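Local coordinates for glycoside hydrolase 15-related protein (Kribbella flavida, PDB 5Z3E) that hydrolyses the alpha-1,6-glucosidic bond of isomaltose from the non-reducing end, releasing beta-D-glucose and D-glucose, at residues R105-Q110 / M129-F134; A62-A67 / A378-W383; W73-S78 / D147-G152. The protein carries 1 engineered substitution. All blocks are in the same frame, centred on the assembly; numbering follows the deposited sequence. Where two conformers were deposited one is given.

Contact 1 (R105-Q110 / M129-F134); sequences RRRRGQ and MLPTRF
R107 brings its guanidinium nitrogens up to P131 and F134, while L130 packs between R107 and Q110, on the outer part of the (alpha/alpha)6 barrel expected of a family 15 glycoside hydrolase. The nearest approach of the arginine is R107 NH2 to P131 CD at 3.6 Å. NH1 reaches the F134 ring at CE1, 4.0 Å away, with the two planes steeply inclined at 76°. L130 contributes mainly one methyl: CD2 touches the end of Q110, 3.6 Å from OE1, and also meets R107 CB and CG. No direct hydrogen bond joins 105-110 to 129-134; the polar link runs through a water that accepts from Q110 NE2 (2.9 Å) and lies 2.8 Å from M129 O.

Behind this first shell the two polar side chains brace each other. The R107 chain bends at chi2 (-57°), which brings NH2 to the end of the extended Q110 side chain. Q110 stretches fully out, CG opposite the backbone N, and brings its carbonyl to meet it. On its other side R107 NH1 forms a salt bridge with D140 and also bonds to G138 O, so the flat group is held from both ends. A leucine in place of R107 would probably leave D140 without this salt-bridge partner and Q110 OE1 without this donor, so that the amide is less firmly held.

The main chain sets the stage: R105 to R108 form a type I turn, and R107 occupies the N-cap position of helix 108-119. Y153 lies against both L130 and F134 on the far segment. The bond from R107 NH2 to Q110 OE1 measures 3.0 Å, lying close to the guanidinium plane and meeting the amide oxygen on a lone pair.

Contact 2 (A62-A67 / A378-W383); sequences APTFSA and ATPLLW
A378 pushes its methyl into the notch between A62 and F65, with A378 CB lying 3.8 Å from A62 CB. The other wall of the notch is the root of the phenylalanine, F65 CB, 3.7 Å from A378 CB. F65 carries its ring opposite its backbone N (chi1 -172°), which swings it alongside A378 and sets F65 CD1 3.6 Å from A378 N. A62 CB is itself a bump, received by A378 and, from another direction, by L381 CD1 at 4.1 Å.

Next to A62 in the turn, the pyrrolidine ring of P63 meets L382: P63 CD and L382 CD1 approach to 3.6 Å, the two side chains crossing at a slant. The hollow that takes P63 is completed by H52 on helix 32-52, and L382 also touches I49 of that helix. Two features give the surfaces their outline, a type I turn from A62 to F65 and a cis peptide before P380, which kinks 378-383 just ahead of helix 382-394.

The solvent-facing margin is filled by water. One molecule accepts from T64 N and donates to P380 O (2.8 Å); two more connect T64 OG1 with the backbone of T379.

The contact joins the loop after helix 32-52 to the loop leading into the last helix. Such loops border the active-site end of the barrel in this family. L381 lies about 4 Å, side chain to side chain, from A355, an engineered alanine at the position inferred to hold the catalytic proton acceptor.

Contact 3 (W73-S78 / D147-G152); sequences WLRDGS and DFQTDG
R75 and G152 bring their backbones together, CA to CA at 4.5 Å, where the starts of helices 74-87 and 151-167 meet. The absence of a side chain at G152 permits this approach: a beta carbon there would press on L74 CB, which already touches G152 O at 3.5 Å.

The polar contact is made by R75, buried and reaching over the start of the second helix. A bend at chi3 (62°) folds the guanidinium back, so that NH2 forms a salt bridge with D151 OD2 at 2.8 Å. That oxygen uses its syn lone pair, and carboxylate and guanidinium are nearly coplanar, 13° apart. The R75 CD methylene also lies against D151 OD2. In the conformer described here, one of two built for Q149, NH2 gives a second bond to Q149 OE1 (3.1 Å). The amide plane stands nearly upright to the guanidinium and the donor comes from above it; the bond is straight at the hydrogen (164°) but meets OE1 off its lone pairs, and it holds for this conformer. Q149 NE2 is directed to the backbone O of D195, the predicted proton acceptor.

Further along the helix, S78 OG donates to L74 O (2.7 Å), opposite in face to the S78 N bond.

D151 probably offsets the charge of R75, whose NH1 bonds a glycerol, probably from the crystallisation liquor, that D76 OD1 also holds. The adjacent R75 and D76 correspond to the Arg-Asp pair that binds the non-reducing glucose in glucoamylases, so a similar role is probable here.

How the contacts relate
From the N terminus the chain first enters contact 2 at 62-67, then contact 3 at 73-78 and contact 1 at 105-110. Contact 1 closes first, at 129-134, making the smallest loop; contact 3 follows at 147-152 and encloses it. Contact 2 closes last, at 378-383, spanning both, so the three loops nest without crossing. Contacts 1 and 3 meet where T132 OG1 probably bonds to D147 O, and R133 reaches back to A67 O of contact 2. W383 packs on R75 and D76, joining contacts 2 and 3. Together they join helices 74-87, 108-119, 151-167 and 382-394; contacts 2 and 3 lie next to the catalytic residues, contact 1 farther out.

Contact 1 (R105-Q110 / M129-F134)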
ATOM      1  N   ARG A 105       4.528 -19.570  -1.883  1.00  6.51           N
ATOM      2  CA  ARG A 105       4.442 -21.020  -1.874  1.00  6.42           C
ATOM      3  C   ARG A 105       5.614 -21.613  -1.091  1.00  6.72           C
ATOM      4  O   ARG A 105       5.468 -22.624  -0.413  1.00  7.21           O
ATOM      5  CB  ARG A 105       4.389 -21.603  -3.282  1.00  6.56           C
ATOM      6  CG  ARG A 105       3.148 -21.225  -4.093  1.00  6.35           C
ATOM      7  CD  ARG A 105       3.071 -22.037  -5.366  1.00  6.97           C
ATOM      8  NE  ARG A 105       2.234 -21.394  -6.378  1.00  6.67           N
ATOM      9  CZ  ARG A 105       1.942 -21.932  -7.545  1.00  7.10           C
ATOM     10  NH1 ARG A 105       2.288 -23.176  -7.829  1.00  7.69           N
ATOM     11  NH2 ARG A 105       1.274 -21.215  -8.446  1.00  7.62           N
ATOM     12  N   ARG A 106       6.792 -20.987  -1.176  1.00  6.76           N
ATOM     13  CA  ARG A 106       7.936 -21.444  -0.410  1.00  7.10           C
ATOM     14  C   ARG A 106       7.732 -21.337   1.095  1.00  7.62           C
ATOM     15  O   ARG A 106       8.476 -21.990   1.838  1.00  8.83           O
ATOM     16  CB  ARG A 106       9.209 -20.721  -0.852  1.00  7.54           C
ATOM     17  CG  ARG A 106       9.776 -21.266  -2.139  1.00  7.79           C
ATOM     18  CD  ARG A 106      10.694 -20.298  -2.867  1.00  8.31           C
ATOM     19  NE  ARG A 106      11.812 -19.917  -2.016  1.00  8.50           N
ATOM     20  CZ  ARG A 106      12.561 -18.850  -2.247  1.00  8.42           C
ATOM     21  NH1 ARG A 106      12.336 -18.080  -3.294  1.00  8.79           N
ATOM     22  NH2 ARG A 106      13.529 -18.551  -1.394  1.00  9.70           N
ATOM     23  N   ARG A 107       6.783 -20.517   1.542  1.00  7.35           N
ATOM     24  CA  ARG A 107       6.434 -20.348   2.943  1.00  7.61           C
ATOM     25  C   ARG A 107       5.246 -21.200   3.379  1.00  7.46           C
ATOM     26  O   ARG A 107       4.764 -21.040   4.495  1.00  8.17           O
ATOM     27  CB  ARG A 107       6.175 -18.872   3.250  1.00  8.25           C
ATOM     28  CG  ARG A 107       7.305 -17.930   2.891  1.00 10.25           C
ATOM     29  CD  ARG A 107       8.613 -18.257   3.525  1.00 12.85           C
ATOM     30  NE  ARG A 107       9.639 -17.317   3.116  1.00 11.72           N
ATOM     31  CZ  ARG A 107      10.317 -16.490   3.894  1.00 10.09           C
ATOM     32  NH1 ARG A 107      11.210 -15.673   3.352  1.00 10.72           N
ATOM     33  NH2 ARG A 107      10.058 -16.452   5.221  1.00 10.98           N
ATOM     34  N   ARG A 108       4.789 -22.132   2.532  1.00  7.79           N
ATOM     35  CA  ARG A 108       3.669 -22.990   2.899  1.00  8.06           C
ATOM     36  C   ARG A 108       3.905 -23.706   4.205  1.00  9.11           C
ATOM     37  O   ARG A 108       3.018 -23.796   5.047  1.00 10.39           O
ATOM     38  CB  ARG A 108       3.446 -23.990   1.765  1.00  8.94           C
ATOM     39  CG  ARG A 108       2.382 -25.028   1.991  1.00  9.20           C
ATOM     40  CD  ARG A 108       0.969 -24.488   1.773  1.00 10.18           C
ATOM     41  NE  ARG A 108       0.449 -23.853   2.948  1.00 10.00           N
ATOM     42  CZ  ARG A 108      -0.742 -23.299   3.019  1.00  9.52           C
ATOM     43  NH1 ARG A 108      -1.425 -23.006   1.938  1.00 10.39           N
ATOM     44  NH2 ARG A 108      -1.208 -23.002   4.212  1.00 11.17           N
ATOM     45  N   GLY A 109       5.086 -24.280   4.344  1.00 10.17           N
ATOM     46  CA  GLY A 109       5.410 -25.015   5.569  1.00 12.12           C
ATOM     47  C   GLY A 109       5.556 -24.117   6.776  1.00 11.37           C
ATOM     48  O   GLY A 109       5.065 -24.444   7.861  1.00 11.62           O
ATOM     49  N   GLN A 110       6.173 -22.946   6.608  1.00 10.68           N
ATOM     50  CA  GLN A 110       6.310 -21.984   7.717  1.00 10.14           C
ATOM     51  C   GLN A 110       4.933 -21.585   8.201  1.00  9.32           C
ATOM     52  O   GLN A 110       4.686 -21.545   9.415  1.00  9.80           O
ATOM     53  CB  GLN A 110       7.151 -20.786   7.276  1.00 10.96           C
ATOM     54  CG  GLN A 110       7.335 -19.746   8.376  1.00 11.20           C
ATOM     55  CD  GLN A 110       8.241 -18.596   7.969  1.00 11.55           C
ATOM     56  OE1 GLN A 110       8.687 -18.513   6.844  1.00 12.61           O
ATOM     57  NE2 GLN A 110       8.482 -17.671   8.895  1.00 14.18           N
ATOM     58  N   MET A 129       7.348 -14.698  12.650  1.00  9.57           N
ATOM     59  CA  MET A 129       6.329 -14.418  11.657  1.00  9.04           C
ATOM     60  C   MET A 129       6.923 -14.257  10.261  1.00  8.83           C
ATOM     61  O   MET A 129       8.133 -14.214  10.066  1.00 10.09           O
ATOM     62  CB  MET A 129       5.538 -13.186  12.109  1.00  8.74           C
ATOM     63  CG  MET A 129       4.871 -13.386  13.465  1.00  9.22           C
ATOM     64  SD  MET A 129       3.671 -14.744  13.534  1.00 10.32           S
ATOM     65  CE  MET A 129       2.291 -13.937  12.815  1.00 10.41           C
ATOM     66  N   LEU A 130       6.047 -14.176   9.250  1.00  8.68           N
ATOM     67  CA  LEU A 130       6.521 -13.923   7.892  1.00  8.64           C
ATOM     68  C   LEU A 130       7.125 -12.520   7.821  1.00  8.68           C
ATOM     69  O   LEU A 130       6.764 -11.626   8.601  1.00  9.28           O
ATOM     70  CB  LEU A 130       5.383 -14.062   6.879  1.00  8.83           C
ATOM     71  CG  LEU A 130       4.784 -15.418   6.692  1.00  9.98           C
ATOM     72  CD1 LEU A 130       3.749 -15.405   5.597  1.00 10.87           C
ATOM     73  CD2 LEU A 130       5.833 -16.421   6.379  1.00 12.98           C
ATOM     74  N   PRO A 131       8.057 -12.307   6.902  1.00  9.09           N
ATOM     75  CA  PRO A 131       8.844 -11.068   6.908  1.00  9.51           C
ATOM     76  C   PRO A 131       8.150  -9.890   6.241  1.00  9.10           C
ATOM     77  O   PRO A 131       7.128 -10.030   5.544  1.00 10.13           O
ATOM     78  CB  PRO A 131      10.105 -11.449   6.148  1.00 10.74           C
ATOM     79  CG  PRO A 131       9.574 -12.427   5.147  1.00 11.05           C
ATOM     80  CD  PRO A 131       8.576 -13.267   5.920  1.00  9.97           C
ATOM     81  N   THR A 132       8.778  -8.742   6.451  1.00  8.80           N
ATOM     82  CA  THR A 132       8.434  -7.489   5.801  1.00  9.09           C
ATOM     83  C   THR A 132       9.329  -7.275   4.581  1.00  9.40           C
ATOM     84  O   THR A 132       8.848  -7.220   3.452  1.00 11.10           O
ATOM     85  CB  THR A 132       8.540  -6.364   6.817  1.00  9.76           C
ATOM     86  OG1 THR A 132       7.506  -6.604   7.771  1.00 10.20           O
ATOM     87  CG2 THR A 132       8.386  -5.003   6.173  1.00 12.00           C
ATOM     88  N   ARG A 133      10.634  -7.185   4.756  1.00  9.47           N
ATOM     89  CA  ARG A 133      11.524  -7.083   3.600  1.00  9.96           C
ATOM     90  C   ARG A 133      11.788  -8.446   3.022  1.00  9.03           C
ATOM     91  O   ARG A 133      12.078  -9.384   3.780  1.00 10.09           O
ATOM     92  CB  ARG A 133      12.868  -6.442   3.967  1.00  9.89           C
ATOM     93  CG  ARG A 133      12.763  -5.048   4.530  1.00 10.68           C
ATOM     94  CD  ARG A 133      14.121  -4.397   4.585  1.00 11.31           C
ATOM     95  NE  ARG A 133      14.094  -3.168   5.359  1.00 11.82           N
ATOM     96  CZ  ARG A 133      15.048  -2.248   5.305  1.00 12.91           C
ATOM     97  NH1 ARG A 133      16.128  -2.449   4.570  1.00 14.64           N
ATOM     98  NH2 ARG A 133      14.882  -1.132   5.935  1.00 15.87           N
ATOM     99  N   PHE A 134      11.770  -8.548   1.701  1.00  9.04           N
ATOM    100  CA  PHE A 134      12.211  -9.746   0.972  1.00  8.84           C
ATOM    101  C   PHE A 134      13.417  -9.389   0.142  1.00  9.07           C
ATOM    102  O   PHE A 134      13.482  -8.320  -0.481  1.00 10.01           O
ATOM    103  CB  PHE A 134      11.117 -10.252   0.041  1.00  9.29           C
ATOM    104  CG  PHE A 134       9.971 -10.893   0.739  1.00  9.20           C
ATOM    105  CD1 PHE A 134      10.043 -12.219   1.085  1.00  9.47           C
ATOM    106  CD2 PHE A 134       8.823 -10.172   1.087  1.00 10.02           C
ATOM    107  CE1 PHE A 134       8.980 -12.840   1.723  1.00 10.42           C
ATOM    108  CE2 PHE A 134       7.769 -10.793   1.732  1.00 10.92           C
ATOM    109  CZ  PHE A 134       7.851 -12.131   2.023  1.00 10.69           C
TER
HETATM  110  O   HOH W   1      10.149 -15.304   8.524  1.00 17.88           O

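Contact 2 (A62-A67 / A378-W383)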
ATOM      1  N   ALA A  62      13.274   0.961  -3.966  1.00 13.64           N
ATOM      2  CA  ALA A  62      14.059   2.189  -4.154  1.00 15.54           C
ATOM      3  C   ALA A  62      15.466   1.758  -4.530  1.00 16.60           C
ATOM      4  O   ALA A  62      16.324   1.569  -3.658  1.00 17.54           O
ATOM      5  CB  ALA A  62      14.085   2.984  -2.875  1.00 19.58           C
ATOM      6  N   PRO A  63      15.712   1.597  -5.822  1.00 18.37           N
ATOM      7  CA  PRO A  63      16.974   1.039  -6.312  1.00 20.40           C
ATOM      8  C   PRO A  63      18.230   1.826  -5.996  1.00 20.33           C
ATOM      9  O   PRO A  63      19.302   1.222  -6.011  1.00 25.04           O
ATOM     10  CB  PRO A  63      16.705   0.918  -7.803  1.00 28.02           C
ATOM     11  CG  PRO A  63      15.537   1.839  -8.115  1.00 27.87           C
ATOM     12  CD  PRO A  63      14.749   1.869  -6.904  1.00 22.96           C
ATOM     13  N   THR A  64      18.110   3.101  -5.704  1.00 18.95           N
ATOM     14  CA  THR A  64      19.299   3.896  -5.408  1.00 20.41           C
ATOM     15  C   THR A  64      19.352   4.425  -4.003  1.00 19.13           C
ATOM     16  O   THR A  64      20.243   5.225  -3.675  1.00 23.74           O
ATOM     17  CB  THR A  64      19.463   5.082  -6.362  1.00 23.98           C
ATOM     18  OG1 THR A  64      18.342   5.952  -6.182  1.00 23.38           O
ATOM     19  CG2 THR A  64      19.503   4.597  -7.779  1.00 31.28           C
ATOM     20  N   PHE A  65      18.478   3.945  -3.141  1.00 17.43           N
ATOM     21  CA  PHE A  65      18.477   4.379  -1.749  1.00 16.73           C
ATOM     22  C   PHE A  65      19.201   3.306  -0.972  1.00 16.91           C
ATOM     23  O   PHE A  65      18.750   2.181  -0.892  1.00 16.80           O
ATOM     24  CB  PHE A  65      17.055   4.575  -1.231  1.00 17.24           C
ATOM     25  CG  PHE A  65      16.988   5.190   0.130  1.00 17.78           C
ATOM     26  CD1 PHE A  65      17.394   6.503   0.325  1.00 18.24           C
ATOM     27  CD2 PHE A  65      16.509   4.489   1.220  1.00 18.61           C
ATOM     28  CE1 PHE A  65      17.339   7.066   1.562  1.00 19.79           C
ATOM     29  CE2 PHE A  65      16.415   5.071   2.462  1.00 20.08           C
ATOM     30  CZ  PHE A  65      16.858   6.376   2.637  1.00 20.15           C
ATOM     31  N   SER A  66      20.377   3.615  -0.453  1.00 20.47           N
ATOM     32  CA  SER A  66      21.278   2.589   0.081  1.00 24.29           C
ATOM     33  C   SER A  66      20.623   1.641   1.066  1.00 21.09           C
ATOM     34  O   SER A  66      20.819   0.432   0.980  1.00 21.62           O
ATOM     35  CB  SER A  66      22.509   3.232   0.697  1.00 33.31           C
ATOM     36  OG  SER A  66      23.212   3.725  -0.408  1.00 46.97           O
ATOM     37  N   ALA A  67      19.871   2.186   2.022  1.00 19.94           N
ATOM     38  CA  ALA A  67      19.266   1.376   3.079  1.00 20.38           C
ATOM     39  C   ALA A  67      18.272   0.360   2.540  1.00 17.46           C
ATOM     40  O   ALA A  67      18.008  -0.642   3.211  1.00 18.19           O
ATOM     41  CB  ALA A  67      18.595   2.267   4.109  1.00 25.36           C
ATOM     42  N   ALA A 378      14.888   8.747  -0.900  1.00 17.45           N
ATOM     43  CA  ALA A 378      14.754   7.792  -1.998  1.00 16.54           C
ATOM     44  C   ALA A 378      14.093   8.394  -3.223  1.00 15.56           C
ATOM     45  O   ALA A 378      12.943   8.857  -3.163  1.00 16.37           O
ATOM     46  CB  ALA A 378      13.949   6.582  -1.548  1.00 17.40           C
ATOM     47  N   THR A 379      14.816   8.351  -4.329  1.00 15.76           N
ATOM     48  CA  THR A 379      14.350   8.863  -5.601  1.00 16.32           C
ATOM     49  C   THR A 379      15.021   8.083  -6.723  1.00 17.07           C
ATOM     50  O   THR A 379      16.242   8.080  -6.784  1.00 20.28           O
ATOM     51  CB  THR A 379      14.679  10.332  -5.758  1.00 19.01           C
ATOM     52  OG1 THR A 379      14.327  11.116  -4.625  1.00 21.83           O
ATOM     53  CG2 THR A 379      14.094  10.903  -7.017  1.00 21.32           C
ATOM     54  N   PRO A 380      14.273   7.452  -7.618  1.00 15.78           N
ATOM     55  CA  PRO A 380      12.813   7.283  -7.585  1.00 14.42           C
ATOM     56  C   PRO A 380      12.385   6.294  -6.505  1.00 13.81           C
ATOM     57  O   PRO A 380      13.086   5.325  -6.216  1.00 15.57           O
ATOM     58  CB  PRO A 380      12.511   6.671  -8.957  1.00 16.75           C
ATOM     59  CG  PRO A 380      13.763   5.875  -9.294  1.00 17.08           C
ATOM     60  CD  PRO A 380      14.895   6.678  -8.723  1.00 17.06           C
ATOM     61  N   LEU A 381      11.222   6.544  -5.924  1.00 12.56           N
ATOM     62  CA  LEU A 381      10.533   5.523  -5.150  1.00 11.84           C
ATOM     63  C   LEU A 381       9.512   4.890  -6.098  1.00 10.80           C
ATOM     64  O   LEU A 381       8.639   5.572  -6.612  1.00 11.44           O
ATOM     65  CB  LEU A 381       9.809   6.148  -3.953  1.00 11.87           C
ATOM     66  CG  LEU A 381       9.197   5.095  -3.031  1.00 11.33           C
ATOM     67  CD1 LEU A 381      10.255   4.403  -2.201  1.00 12.80           C
ATOM     68  CD2 LEU A 381       8.109   5.681  -2.141  1.00 11.74           C
ATOM     69  N   LEU A 382       9.634   3.583  -6.355  1.00 10.96           N
ATOM     70  CA  LEU A 382       8.734   2.989  -7.339  1.00 10.11           C
ATOM     71  C   LEU A 382       7.268   3.163  -6.967  1.00  9.72           C
ATOM     72  O   LEU A 382       6.439   3.432  -7.817  1.00  9.89           O
ATOM     73  CB  LEU A 382       9.076   1.532  -7.643  1.00 10.24           C
ATOM     74  CG  LEU A 382      10.095   1.300  -8.760  1.00 11.22           C
ATOM     75  CD1 LEU A 382      11.474   1.791  -8.387  1.00 13.78           C
ATOM     76  CD2 LEU A 382      10.135  -0.148  -9.158  1.00 11.02           C
ATOM     77  N   TRP A 383       6.959   3.045  -5.674  1.00  9.28           N
ATOM     78  CA  TRP A 383       5.594   3.215  -5.195  1.00  9.38           C
ATOM     79  C   TRP A 383       5.054   4.613  -5.544  1.00  9.17           C
ATOM     80  O   TRP A 383       3.891   4.769  -5.893  1.00  9.42           O
ATOM     81  CB  TRP A 383       5.561   2.913  -3.698  1.00  9.15           C
ATOM     82  CG  TRP A 383       4.199   2.855  -3.046  1.00  8.99           C
ATOM     83  CD1 TRP A 383       2.980   2.916  -3.639  1.00  9.72           C
ATOM     84  CD2 TRP A 383       3.963   2.744  -1.632  1.00  8.89           C
ATOM     85  NE1 TRP A 383       1.992   2.864  -2.676  1.00  9.97           N
ATOM     86  CE2 TRP A 383       2.571   2.758  -1.433  1.00  9.54           C
ATOM     87  CE3 TRP A 383       4.796   2.669  -0.509  1.00 10.01           C
ATOM     88  CZ2 TRP A 383       1.998   2.725  -0.175  1.00 10.19           C
ATOM     89  CZ3 TRP A 383       4.209   2.659   0.749  1.00 10.84           C
ATOM     90  CH2 TRP A 383       2.834   2.701   0.899  1.00 10.88           C
TER
HETATM   91  O   HOH W   2      15.762   4.786  -5.470  1.00 21.97           O
HETATM   92  O   HOH W   3      17.636   7.421  -3.846  1.00 23.09           O
HETATM   93  O   HOH W   4      18.550   7.783  -8.264  1.00 37.54           O

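Contact 3 (W73-S78 / D147-G152)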
ATOM      1  N   TRP A  73       9.187  -4.964  -1.055  1.00  8.92           N
ATOM      2  CA  TRP A  73       8.082  -4.986  -0.126  1.00  8.43           C
ATOM      3  C   TRP A  73       6.812  -5.336  -0.877  1.00  8.24           C
ATOM      4  O   TRP A  73       6.580  -4.849  -1.991  1.00  8.81           O
ATOM      5  CB  TRP A  73       7.862  -3.616   0.505  1.00  9.31           C
ATOM      6  CG  TRP A  73       8.759  -3.205   1.630  1.00  9.97           C
ATOM      7  CD1 TRP A  73       8.356  -3.046   2.921  1.00 11.43           C
ATOM      8  CD2 TRP A  73      10.128  -2.793   1.593  1.00 11.11           C
ATOM      9  NE1 TRP A  73       9.369  -2.581   3.697  1.00 13.68           N
ATOM     10  CE2 TRP A  73      10.478  -2.404   2.910  1.00 13.17           C
ATOM     11  CE3 TRP A  73      11.098  -2.679   0.588  1.00 11.66           C
ATOM     12  CZ2 TRP A  73      11.730  -1.888   3.227  1.00 14.98           C
ATOM     13  CZ3 TRP A  73      12.358  -2.182   0.903  1.00 13.51           C
ATOM     14  CH2 TRP A  73      12.661  -1.793   2.221  1.00 14.99           C
ATOM     15  N   LEU A  74       5.947  -6.138  -0.260  1.00  7.44           N
ATOM     16  CA  LEU A  74       4.656  -6.427  -0.856  1.00  7.36           C
ATOM     17  C   LEU A  74       3.747  -5.195  -0.912  1.00  7.26           C
ATOM     18  O   LEU A  74       2.950  -5.078  -1.841  1.00  7.52           O
ATOM     19  CB  LEU A  74       3.946  -7.577  -0.139  1.00  7.45           C
ATOM     20  CG  LEU A  74       4.674  -8.894  -0.175  1.00 10.23           C
ATOM     21  CD1 LEU A  74       3.802  -9.969   0.445  1.00 14.00           C
ATOM     22  CD2 LEU A  74       5.104  -9.282  -1.542  1.00 13.56           C
ATOM     23  N   ARG A  75       3.846  -4.287   0.060  1.00  7.35           N
ATOM     24  CA  ARG A  75       3.059  -3.046   0.037  1.00  7.78           C
ATOM     25  C   ARG A  75       3.427  -2.215  -1.188  1.00  7.35           C
ATOM     26  O   ARG A  75       2.611  -1.971  -2.077  1.00  7.95           O
ATOM     27  CB  ARG A  75       3.268  -2.291   1.343  1.00  8.01           C
ATOM     28  CG  ARG A  75       2.753  -0.871   1.353  1.00  8.11           C
ATOM     29  CD  ARG A  75       2.845  -0.248   2.729  1.00  8.61           C
ATOM     30  NE  ARG A  75       4.204  -0.154   3.188  1.00 10.14           N
ATOM     31  CZ  ARG A  75       4.753  -0.885   4.164  1.00 13.05           C
ATOM     32  NH1 ARG A  75       6.041  -0.761   4.398  1.00 18.23           N
ATOM     33  NH2 ARG A  75       4.012  -1.685   4.895  1.00 15.01           N
ATOM     34  N   ASP A  76       4.694  -1.799  -1.254  1.00  7.79           N
ATOM     35  CA  ASP A  76       5.129  -0.985  -2.382  1.00  7.97           C
ATOM     36  C   ASP A  76       4.861  -1.717  -3.684  1.00  7.81           C
ATOM     37  O   ASP A  76       4.413  -1.144  -4.674  1.00  8.35           O
ATOM     38  CB  ASP A  76       6.626  -0.686  -2.316  1.00  8.75           C
ATOM     39  CG  ASP A  76       7.053   0.125  -1.112  1.00  9.15           C
ATOM     40  OD1 ASP A  76       6.669  -0.278   0.005  1.00  9.20           O
ATOM     41  OD2 ASP A  76       7.782   1.132  -1.301  1.00 10.18           O
ATOM     42  N   GLY A  77       5.202  -3.009  -3.710  1.00  7.76           N
ATOM     43  CA  GLY A  77       5.123  -3.762  -4.942  1.00  7.84           C
ATOM     44  C   GLY A  77       3.712  -3.948  -5.455  1.00  7.42           C
ATOM     45  O   GLY A  77       3.485  -3.923  -6.662  1.00  8.15           O
ATOM     46  N   SER A  78       2.758  -4.134  -4.547  1.00  7.41           N
ATOM     47  CA  SER A  78       1.380  -4.343  -4.945  1.00  7.76           C
ATOM     48  C   SER A  78       0.750  -3.083  -5.547  1.00  7.66           C
ATOM     49  O   SER A  78       0.065  -3.149  -6.563  1.00  8.11           O
ATOM     50  CB  SER A  78       0.556  -4.826  -3.758  1.00  8.42           C
ATOM     51  OG  SER A  78       0.935  -6.131  -3.361  1.00 10.03           O
ATOM     52  N   ASP A 147      10.210  -5.352  12.593  1.00  9.51           N
ATOM     53  CA  ASP A 147       9.374  -4.747  11.583  1.00  9.39           C
ATOM     54  C   ASP A 147       8.142  -5.555  11.188  1.00  8.73           C
ATOM     55  O   ASP A 147       7.546  -5.254  10.143  1.00  9.19           O
ATOM     56  CB  ASP A 147      10.193  -4.358  10.346  1.00 10.18           C
ATOM     57  CG  ASP A 147      10.668  -5.555   9.567  1.00  9.74           C
ATOM     58  OD1 ASP A 147      10.351  -6.694   9.947  1.00  9.79           O
ATOM     59  OD2 ASP A 147      11.365  -5.343   8.537  1.00 11.99           O
ATOM     60  N   PHE A 148       7.700  -6.470  12.028  1.00  8.37           N
ATOM     61  CA  PHE A 148       6.523  -7.305  11.779  1.00  8.14           C
ATOM     62  C   PHE A 148       5.327  -6.479  11.289  1.00  7.55           C
ATOM     63  O   PHE A 148       4.863  -5.565  11.980  1.00  8.12           O
ATOM     64  CB  PHE A 148       6.117  -8.033  13.073  1.00  8.66           C
ATOM     65  CG  PHE A 148       4.823  -8.778  12.976  1.00  7.98           C
ATOM     66  CD1 PHE A 148       4.578  -9.683  11.958  1.00  8.81           C
ATOM     67  CD2 PHE A 148       3.834  -8.592  13.922  1.00  8.26           C
ATOM     68  CE1 PHE A 148       3.377 -10.338  11.859  1.00  9.11           C
ATOM     69  CE2 PHE A 148       2.616  -9.257  13.823  1.00  8.56           C
ATOM     70  CZ  PHE A 148       2.392 -10.122  12.798  1.00  8.76           C
ATOM     71  N   GLN A 149       4.802  -6.852  10.118  0.56  7.36           N
ATOM     72  CA  GLN A 149       3.683  -6.175   9.469  0.56  7.31           C
ATOM     73  C   GLN A 149       2.836  -7.218   8.769  0.56  7.40           C
ATOM     74  O   GLN A 149       3.399  -8.116   8.117  0.56  7.74           O
ATOM     75  CB  GLN A 149       4.164  -5.195   8.385  0.56  7.75           C
ATOM     76  CG  GLN A 149       4.867  -3.956   8.938  0.56  8.11           C
ATOM     77  CD  GLN A 149       5.402  -3.031   7.840  0.56  8.82           C
ATOM     78  OE1 GLN A 149       5.693  -3.469   6.745  0.56 11.04           O
ATOM     79  NE2 GLN A 149       5.523  -1.754   8.127  0.56  9.43           N
ATOM     80  N   THR A 150       1.517  -7.067   8.792  1.00  7.17           N
ATOM     81  CA  THR A 150       0.633  -7.943   8.030  1.00  7.40           C
ATOM     82  C   THR A 150      -0.001  -7.270   6.818  1.00  7.25           C
ATOM     83  O   THR A 150      -0.642  -7.949   6.018  1.00  8.34           O
ATOM     84  CB  THR A 150      -0.441  -8.502   8.945  1.00  7.83           C
ATOM     85  OG1 THR A 150      -1.027  -7.395   9.609  1.00  7.77           O
ATOM     86  CG2 THR A 150       0.145  -9.528   9.927  1.00  9.88           C
ATOM     87  N   ASP A 151       0.143  -5.953   6.673  1.00  7.25           N
ATOM     88  CA  ASP A 151      -0.577  -5.242   5.612  1.00  7.86           C
ATOM     89  C   ASP A 151      -0.230  -5.729   4.222  1.00  7.47           C
ATOM     90  O   ASP A 151      -1.101  -5.788   3.344  1.00  7.77           O
ATOM     91  CB  ASP A 151      -0.350  -3.723   5.694  1.00  8.46           C
ATOM     92  CG  ASP A 151       1.077  -3.326   5.518  1.00  8.63           C
ATOM     93  OD1 ASP A 151       1.883  -3.663   6.412  1.00  9.11           O
ATOM     94  OD2 ASP A 151       1.401  -2.721   4.475  1.00 10.88           O
ATOM     95  N   GLY A 152       1.040  -6.037   3.978  1.00  7.47           N
ATOM     96  CA  GLY A 152       1.469  -6.323   2.623  1.00  7.78           C
ATOM     97  C   GLY A 152       0.815  -7.554   2.037  1.00  6.89           C
ATOM     98  O   GLY A 152       0.546  -7.628   0.841  1.00  7.19           O
TER